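Local atomic coordinates of monopolin complex subunit CSM1 (Candida glabrata, PDB entry 6MJC), a protein that serves as a subunit of the monopolin complex and binds a peptide of the kinetochore protein Dsn1, an interaction that probably recruits monopolin to kinetochores. Residues A[80-92]-A[102-114]. Sequence-based numbering, arbitrary orientation.
Sequences QELQKKLPDYLFE and NQFYIKMSKSLNK
Leu86 lays CD2 against Ser111, its methyl 3.3 Å from Ser111 CB, a tight carbon pair where helix 80-85 ends and the chain becomes extended. Next to it, Leu112 CD2 meets Leu82 CD2 at 3.6 Å, and Met108 SD lies 4.1 Å from Leu86 CD1. Met44 of strand 44-52 touches Leu82, Met108 and Leu112, so this apolar layer seats both segments on the antiparallel sheet. Further along, Leu90 divides its methyls: CD1 goes to the Met108 thioether, while CD2 stands obliquely 4.1 Å from Phe104 CE1. Ser111 OG turns back to Lys107 O (2.7 Å) from above the carbonyl plane, on the face opposite Ser111 N. At the C-terminal end of helix 102-113, Lys85 bends at chi3 (-86°) and brings NZ to Leu112 O at 3.0 Å, with Asn41 O a weak second partner; poorly ordered Lys114 adds at most a weak bond from NZ to Lys85 O. The Tyr89 side chain, with Pro87 CB over one ring face, crosses that of Lys107 at about a right angle, Tyr89 OH 3.4 Å from Lys107 CE. Glu92 salt-bridges a basic side chain of the bound Dsn1 peptide, Gln103 OE1 bonds its backbone, and Phe104 packs on an aromatic side chain. An apolar core plus a lysine on a helix-end carbonyl, where the dipole would probably favour its charge, thus joins the C-terminal helix to segment 80-92 beside the peptide site.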
ATOM      1  N   GLN A  80      18.753   2.477  -2.477  1.00 49.18           N
ATOM      2  CA  GLN A  80      19.659   3.018  -1.469  1.00 55.99           C
ATOM      3  C   GLN A  80      19.157   4.353  -0.934  1.00 53.73           C
ATOM      4  O   GLN A  80      19.166   4.576   0.281  1.00 55.58           O
ATOM      5  CB  GLN A  80      21.067   3.188  -2.030  1.00 82.64           C
ATOM      6  CG  GLN A  80      21.811   1.911  -2.399  1.00110.71           C
ATOM      7  CD  GLN A  80      23.283   2.178  -2.759  1.00113.38           C
ATOM      8  OE1 GLN A  80      23.781   1.722  -3.790  1.00118.70           O
ATOM      9  NE2 GLN A  80      23.977   2.913  -1.899  1.00 89.97           N
ATOM     10  N   GLU A  81      18.714   5.254  -1.823  1.00 53.65           N
ATOM     11  CA  GLU A  81      18.205   6.557  -1.385  1.00 57.14           C
ATOM     12  C   GLU A  81      16.965   6.377  -0.537  1.00 52.71           C
ATOM     13  O   GLU A  81      16.816   7.015   0.508  1.00 50.46           O
ATOM     14  CB  GLU A  81      17.900   7.440  -2.594  1.00 83.57           C
ATOM     15  CG  GLU A  81      19.152   7.907  -3.340  1.00112.62           C
ATOM     16  CD  GLU A  81      19.947   8.918  -2.532  1.00133.05           C
ATOM     17  OE1 GLU A  81      19.339   9.610  -1.694  1.00150.41           O
ATOM     18  OE2 GLU A  81      21.166   9.016  -2.738  1.00147.11           O
ATOM     19  N   LEU A  82      16.060   5.506  -0.962  1.00 45.51           N
ATOM     20  CA  LEU A  82      14.836   5.323  -0.197  1.00 45.98           C
ATOM     21  C   LEU A  82      15.137   4.760   1.191  1.00 51.00           C
ATOM     22  O   LEU A  82      14.472   5.119   2.166  1.00 49.03           O
ATOM     23  CB  LEU A  82      13.877   4.381  -0.941  1.00 45.67           C
ATOM     24  CG  LEU A  82      13.242   5.003  -2.180  1.00 49.00           C
ATOM     25  CD1 LEU A  82      12.494   3.944  -2.991  1.00 50.54           C
ATOM     26  CD2 LEU A  82      12.315   6.146  -1.795  1.00 51.75           C
ATOM     27  N   GLN A  83      16.120   3.861   1.301  1.00 44.53           N
ATOM     28  CA  GLN A  83      16.415   3.232   2.582  1.00 48.29           C
ATOM     29  C   GLN A  83      16.976   4.217   3.590  1.00 52.84           C
ATOM     30  O   GLN A  83      16.859   3.971   4.796  1.00 54.23           O
ATOM     31  CB  GLN A  83      17.373   2.070   2.389  1.00 50.04           C
ATOM     32  CG  GLN A  83      16.615   0.909   1.767  1.00 52.89           C
ATOM     33  CD  GLN A  83      17.423  -0.333   1.677  1.00 56.21           C
ATOM     34  OE1 GLN A  83      18.445  -0.370   1.011  1.00 58.01           O
ATOM     35  NE2 GLN A  83      16.975  -1.372   2.363  1.00 73.38           N
ATOM     36  N   LYS A  84      17.568   5.322   3.126  1.00 53.41           N
ATOM     37  CA  LYS A  84      17.997   6.367   4.046  1.00 55.04           C
ATOM     38  C   LYS A  84      16.806   7.140   4.572  1.00 58.27           C
ATOM     39  O   LYS A  84      16.805   7.589   5.722  1.00 68.03           O
ATOM     40  CB  LYS A  84      18.937   7.354   3.361  1.00 59.04           C
ATOM     41  CG  LYS A  84      20.281   6.846   2.940  1.00 54.98           C
ATOM     42  CD  LYS A  84      21.090   7.998   2.270  1.00 66.85           C
ATOM     43  CE  LYS A  84      22.138   7.476   1.292  1.00104.26           C
ATOM     44  NZ  LYS A  84      22.797   8.571   0.515  1.00129.54           N
ATOM     45  N   LYS A  85      15.781   7.303   3.743  1.00 53.45           N
ATOM     46  CA  LYS A  85      14.730   8.269   4.031  1.00 51.17           C
ATOM     47  C   LYS A  85      13.572   7.617   4.757  1.00 52.31           C
ATOM     48  O   LYS A  85      12.946   8.251   5.613  1.00 58.79           O
ATOM     49  CB  LYS A  85      14.212   8.921   2.737  1.00 55.15           C
ATOM     50  CG  LYS A  85      15.247   9.774   2.012  1.00 72.40           C
ATOM     51  CD  LYS A  85      14.630  10.836   1.092  1.00 78.53           C
ATOM     52  CE  LYS A  85      14.320  10.309  -0.292  1.00 93.10           C
ATOM     53  NZ  LYS A  85      13.873  11.397  -1.209  1.00117.82           N
ATOM     54  N   LEU A  86      13.261   6.306   4.410  1.00 49.05           N
ATOM     55  CA  LEU A  86      12.065   5.743   4.999  1.00 53.10           C
ATOM     56  C   LEU A  86      12.395   4.802   6.156  1.00 44.11           C
ATOM     57  O   LEU A  86      13.462   4.181   6.187  1.00 48.78           O
ATOM     58  CB  LEU A  86      11.246   4.949   3.975  1.00 45.64           C
ATOM     59  CG  LEU A  86      11.026   5.512   2.571  1.00 54.94           C
ATOM     60  CD1 LEU A  86       9.942   4.617   1.900  1.00 54.71           C
ATOM     61  CD2 LEU A  86      10.706   6.906   2.401  1.00 55.85           C
ATOM     62  N   PRO A  87      11.436   4.612   7.061  1.00 47.31           N
ATOM     63  CA  PRO A  87      11.641   3.671   8.157  1.00 43.35           C
ATOM     64  C   PRO A  87      11.695   2.231   7.658  1.00 45.09           C
ATOM     65  O   PRO A  87      11.137   1.881   6.618  1.00 43.07           O
ATOM     66  CB  PRO A  87      10.442   3.913   9.086  1.00 51.47           C
ATOM     67  CG  PRO A  87       9.445   4.686   8.274  1.00 53.50           C
ATOM     68  CD  PRO A  87      10.194   5.400   7.203  1.00 52.22           C
ATOM     69  N   ASP A  88      12.431   1.402   8.402  1.00 40.59           N
ATOM     70  CA  ASP A  88      12.619  -0.007   8.001  1.00 46.40           C
ATOM     71  C   ASP A  88      11.297  -0.706   7.688  1.00 48.44           C
ATOM     72  O   ASP A  88      11.220  -1.570   6.794  1.00 41.21           O
ATOM     73  CB  ASP A  88      13.311  -0.805   9.119  1.00 47.82           C
ATOM     74  CG  ASP A  88      14.768  -0.433   9.322  1.00101.18           C
ATOM     75  OD1 ASP A  88      15.295   0.346   8.506  1.00131.54           O
ATOM     76  OD2 ASP A  88      15.388  -0.929  10.298  1.00114.76           O
ATOM     77  N   TYR A  89      10.242  -0.384   8.435  1.00 43.56           N
ATOM     78  CA  TYR A  89       9.012  -1.154   8.238  1.00 38.57           C
ATOM     79  C   TYR A  89       8.349  -0.908   6.902  1.00 40.12           C
ATOM     80  O   TYR A  89       7.533  -1.746   6.463  1.00 41.05           O
ATOM     81  CB  TYR A  89       8.038  -0.889   9.368  1.00 40.64           C
ATOM     82  CG  TYR A  89       7.692   0.539   9.623  1.00 43.32           C
ATOM     83  CD1 TYR A  89       6.839   1.233   8.786  1.00 47.39           C
ATOM     84  CD2 TYR A  89       8.194   1.192  10.733  1.00 46.08           C
ATOM     85  CE1 TYR A  89       6.514   2.575   9.037  1.00 51.26           C
ATOM     86  CE2 TYR A  89       7.838   2.523  11.012  1.00 49.21           C
ATOM     87  CZ  TYR A  89       7.022   3.200  10.158  1.00 63.91           C
ATOM     88  OH  TYR A  89       6.731   4.510  10.441  1.00 59.09           O
ATOM     89  N   LEU A  90       8.696   0.182   6.226  1.00 39.97           N
ATOM     90  CA  LEU A  90       8.119   0.399   4.915  1.00 36.24           C
ATOM     91  C   LEU A  90       8.806  -0.406   3.812  1.00 37.29           C
ATOM     92  O   LEU A  90       8.440  -0.254   2.648  1.00 41.45           O
ATOM     93  CB  LEU A  90       8.136   1.888   4.568  1.00 37.36           C
ATOM     94  CG  LEU A  90       7.205   2.795   5.378  1.00 43.65           C
ATOM     95  CD1 LEU A  90       7.293   4.213   4.892  1.00 45.99           C
ATOM     96  CD2 LEU A  90       5.767   2.259   5.269  1.00 41.23           C
ATOM     97  N   PHE A  91       9.765  -1.249   4.139  1.00 38.66           N
ATOM     98  CA  PHE A  91      10.366  -2.204   3.208  1.00 38.21           C
ATOM     99  C   PHE A  91       9.890  -3.628   3.519  1.00 39.29           C
ATOM    100  O   PHE A  91      10.476  -4.614   3.043  1.00 40.99           O
ATOM    101  CB  PHE A  91      11.899  -2.041   3.257  1.00 40.58           C
ATOM    102  CG  PHE A  91      12.328  -0.655   2.832  1.00 45.33           C
ATOM    103  CD1 PHE A  91      12.370  -0.303   1.480  1.00 47.96           C
ATOM    104  CD2 PHE A  91      12.564   0.351   3.787  1.00 42.29           C
ATOM    105  CE1 PHE A  91      12.664   1.005   1.084  1.00 48.05           C
ATOM    106  CE2 PHE A  91      12.881   1.623   3.407  1.00 47.08           C
ATOM    107  CZ  PHE A  91      12.917   1.981   2.057  1.00 47.67           C
ATOM    108  N   GLU A  92       8.829  -3.765   4.306  1.00 35.65           N
ATOM    109  CA  GLU A  92       8.204  -5.068   4.479  1.00 38.43           C
ATOM    110  C   GLU A  92       6.701  -5.026   4.269  1.00 38.87           C
ATOM    111  O   GLU A  92       6.057  -3.966   4.297  1.00 37.05           O
ATOM    112  CB  GLU A  92       8.463  -5.645   5.875  1.00 52.99           C
ATOM    113  CG  GLU A  92       8.427  -4.648   6.958  1.00 80.62           C
ATOM    114  CD  GLU A  92       8.901  -5.238   8.267  1.00 94.38           C
ATOM    115  OE1 GLU A  92       8.667  -6.447   8.489  1.00102.11           O
ATOM    116  OE2 GLU A  92       9.511  -4.499   9.064  1.00 92.61           O
ATOM    117  N   ASN A 102      -4.701   7.128   7.092  1.00 44.41           N
ATOM    118  CA  ASN A 102      -4.248   8.519   7.054  1.00 48.87           C
ATOM    119  C   ASN A 102      -2.827   8.644   7.612  1.00 50.32           C
ATOM    120  O   ASN A 102      -1.956   9.268   6.991  1.00 51.16           O
ATOM    121  CB  ASN A 102      -5.217   9.402   7.828  1.00 50.05           C
ATOM    122  CG  ASN A 102      -4.878  10.881   7.706  1.00 57.11           C
ATOM    123  OD1 ASN A 102      -4.748  11.587   8.707  1.00 63.77           O
ATOM    124  ND2 ASN A 102      -4.695  11.352   6.478  1.00 58.71           N
ATOM    125  N   GLN A 103      -2.565   8.038   8.781  1.00 48.06           N
ATOM    126  CA  GLN A 103      -1.212   8.068   9.335  1.00 59.22           C
ATOM    127  C   GLN A 103      -0.207   7.477   8.347  1.00 51.86           C
ATOM    128  O   GLN A 103       0.916   7.973   8.215  1.00 43.83           O
ATOM    129  CB  GLN A 103      -1.160   7.310  10.667  1.00 93.13           C
ATOM    130  CG  GLN A 103      -2.007   7.875  11.798  1.00106.47           C
ATOM    131  CD  GLN A 103      -1.967   6.988  13.032  1.00102.27           C
ATOM    132  OE1 GLN A 103      -0.908   6.494  13.427  1.00 82.13           O
ATOM    133  NE2 GLN A 103      -3.123   6.766  13.632  1.00132.81           N
ATOM    134  N   PHE A 104      -0.582   6.388   7.680  1.00 40.00           N
ATOM    135  CA  PHE A 104       0.300   5.740   6.713  1.00 42.74           C
ATOM    136  C   PHE A 104       0.624   6.678   5.560  1.00 44.33           C
ATOM    137  O   PHE A 104       1.786   6.862   5.201  1.00 42.57           O
ATOM    138  CB  PHE A 104      -0.356   4.493   6.148  1.00 40.67           C
ATOM    139  CG  PHE A 104       0.277   4.029   4.851  1.00 38.85           C
ATOM    140  CD1 PHE A 104       1.404   3.253   4.864  1.00 41.88           C
ATOM    141  CD2 PHE A 104      -0.231   4.418   3.621  1.00 44.84           C
ATOM    142  CE1 PHE A 104       1.998   2.844   3.683  1.00 37.74           C
ATOM    143  CE2 PHE A 104       0.358   4.015   2.438  1.00 41.10           C
ATOM    144  CZ  PHE A 104       1.493   3.246   2.464  1.00 39.45           C
ATOM    145  N   TYR A 105      -0.402   7.338   5.008  1.00 45.26           N
ATOM    146  CA  TYR A 105      -0.189   8.210   3.861  1.00 50.83           C
ATOM    147  C   TYR A 105       0.681   9.400   4.246  1.00 51.11           C
ATOM    148  O   TYR A 105       1.571   9.800   3.495  1.00 45.76           O
ATOM    149  CB  TYR A 105      -1.534   8.679   3.296  1.00 46.62           C
ATOM    150  CG  TYR A 105      -1.414   9.850   2.338  1.00 45.17           C
ATOM    151  CD1 TYR A 105      -1.020   9.665   1.005  1.00 52.08           C
ATOM    152  CD2 TYR A 105      -1.682  11.116   2.764  1.00 49.76           C
ATOM    153  CE1 TYR A 105      -0.918  10.768   0.145  1.00 49.48           C
ATOM    154  CE2 TYR A 105      -1.602  12.232   1.908  1.00 56.59           C
ATOM    155  CZ  TYR A 105      -1.208  12.034   0.604  1.00 54.05           C
ATOM    156  OH  TYR A 105      -1.133  13.152  -0.193  1.00 55.18           O
ATOM    157  N   ILE A 106       0.451   9.965   5.424  1.00 49.80           N
ATOM    158  CA  ILE A 106       1.258  11.089   5.888  1.00 52.75           C
ATOM    159  C   ILE A 106       2.708  10.675   6.094  1.00 55.30           C
ATOM    160  O   ILE A 106       3.627  11.401   5.705  1.00 53.75           O
ATOM    161  CB  ILE A 106       0.679  11.658   7.184  1.00 51.40           C
ATOM    162  CG1 ILE A 106      -0.695  12.277   6.932  1.00 63.07           C
ATOM    163  CG2 ILE A 106       1.630  12.725   7.766  1.00 53.93           C
ATOM    164  CD1 ILE A 106      -1.424  12.722   8.170  1.00 74.09           C
ATOM    165  N   LYS A 107       2.934   9.544   6.768  1.00 45.60           N
ATOM    166  CA  LYS A 107       4.293   9.031   6.990  1.00 47.04           C
ATOM    167  C   LYS A 107       5.013   8.808   5.671  1.00 48.10           C
ATOM    168  O   LYS A 107       6.174   9.220   5.489  1.00 47.39           O
ATOM    169  CB  LYS A 107       4.223   7.721   7.776  1.00 49.14           C
ATOM    170  CG  LYS A 107       5.551   6.980   8.010  1.00 49.95           C
ATOM    171  CD  LYS A 107       6.531   7.821   8.783  1.00 56.19           C
ATOM    172  CE  LYS A 107       6.229   7.826  10.258  1.00 64.06           C
ATOM    173  NZ  LYS A 107       7.371   8.439  11.001  1.00 72.53           N
ATOM    174  N   MET A 108       4.334   8.170   4.720  1.00 47.01           N
ATOM    175  CA  MET A 108       4.970   7.925   3.423  1.00 40.09           C
ATOM    176  C   MET A 108       5.287   9.239   2.728  1.00 48.45           C
ATOM    177  O   MET A 108       6.381   9.416   2.179  1.00 49.18           O
ATOM    178  CB  MET A 108       4.084   7.058   2.530  1.00 43.74           C
ATOM    179  CG  MET A 108       4.675   6.781   1.153  1.00 42.76           C
ATOM    180  SD  MET A 108       6.034   5.636   1.156  1.00 44.29           S
ATOM    181  CE  MET A 108       5.119   4.124   1.441  1.00 40.97           C
ATOM    182  N   SER A 109       4.349  10.187   2.753  1.00 46.47           N
ATOM    183  CA  SER A 109       4.540  11.419   2.021  1.00 45.17           C
ATOM    184  C   SER A 109       5.678  12.222   2.629  1.00 53.38           C
ATOM    185  O   SER A 109       6.528  12.754   1.908  1.00 57.35           O
ATOM    186  CB  SER A 109       3.230  12.209   2.011  1.00 52.96           C
ATOM    187  OG  SER A 109       3.359  13.313   1.133  1.00 77.66           O
ATOM    188  N   LYS A 110       5.752  12.266   3.953  1.00 53.96           N
ATOM    189  CA  LYS A 110       6.804  13.040   4.590  1.00 56.25           C
ATOM    190  C   LYS A 110       8.156  12.371   4.408  1.00 57.98           C
ATOM    191  O   LYS A 110       9.167  13.054   4.221  1.00 57.50           O
ATOM    192  CB  LYS A 110       6.511  13.209   6.071  1.00 53.36           C
ATOM    193  CG  LYS A 110       5.392  14.218   6.377  1.00 62.75           C
ATOM    194  CD  LYS A 110       5.226  14.431   7.881  1.00 74.10           C
ATOM    195  CE  LYS A 110       4.143  15.481   8.176  1.00 91.61           C
ATOM    196  NZ  LYS A 110       3.821  15.589   9.630  1.00120.24           N
ATOM    197  N   SER A 111       8.194  11.043   4.499  1.00 51.80           N
ATOM    198  CA  SER A 111       9.452  10.323   4.354  1.00 53.42           C
ATOM    199  C   SER A 111      10.035  10.549   2.971  1.00 57.07           C
ATOM    200  O   SER A 111      11.241  10.785   2.831  1.00 57.30           O
ATOM    201  CB  SER A 111       9.249   8.839   4.631  1.00 51.78           C
ATOM    202  OG  SER A 111       8.722   8.624   5.933  1.00 54.17           O
ATOM    203  N   LEU A 112       9.190  10.525   1.935  1.00 48.79           N
ATOM    204  CA  LEU A 112       9.707  10.723   0.580  1.00 51.90           C
ATOM    205  C   LEU A 112      10.215  12.135   0.361  1.00 53.84           C
ATOM    206  O   LEU A 112      11.105  12.322  -0.471  1.00 61.26           O
ATOM    207  CB  LEU A 112       8.653  10.409  -0.481  1.00 50.52           C
ATOM    208  CG  LEU A 112       8.194   8.971  -0.513  1.00 54.80           C
ATOM    209  CD1 LEU A 112       6.926   8.750  -1.338  1.00 50.17           C
ATOM    210  CD2 LEU A 112       9.338   8.111  -1.086  1.00 57.60           C
ATOM    211  N   ASN A 113       9.668  13.136   1.070  1.00 57.79           N
ATOM    212  CA  ASN A 113      10.068  14.533   0.869  1.00 71.53           C
ATOM    213  C   ASN A 113      11.352  14.892   1.605  1.00 90.88           C
ATOM    214  O   ASN A 113      12.043  15.833   1.202  1.00133.91           O
ATOM    215  CB  ASN A 113       8.965  15.486   1.346  1.00 76.73           C
ATOM    216  CG  ASN A 113       7.903  15.721   0.306  1.00110.79           C
ATOM    217  OD1 ASN A 113       8.137  15.530  -0.887  1.00 89.84           O
ATOM    218  ND2 ASN A 113       6.720  16.140   0.750  1.00157.99           N
ATOM    219  N   LYS A 114      11.676  14.164   2.669  1.00 87.79           N
ATOM    220  CA  LYS A 114      12.807  14.489   3.529  1.00 93.58           C
ATOM    221  C   LYS A 114      13.988  15.159   2.833  1.00 96.98           C
ATOM    222  O   LYS A 114      14.822  14.486   2.233  1.00104.85           O
ATOM    223  CB  LYS A 114      13.315  13.210   4.212  1.00 94.08           C
ATOM    224  CG  LYS A 114      12.811  12.964   5.617  1.00 84.05           C
ATOM    225  CD  LYS A 114      13.390  11.666   6.200  1.00 82.54           C
ATOM    226  CE  LYS A 114      12.854  11.398   7.597  1.00113.33           C
ATOM    227  NZ  LYS A 114      13.540  10.246   8.254  1.00124.07           N
TER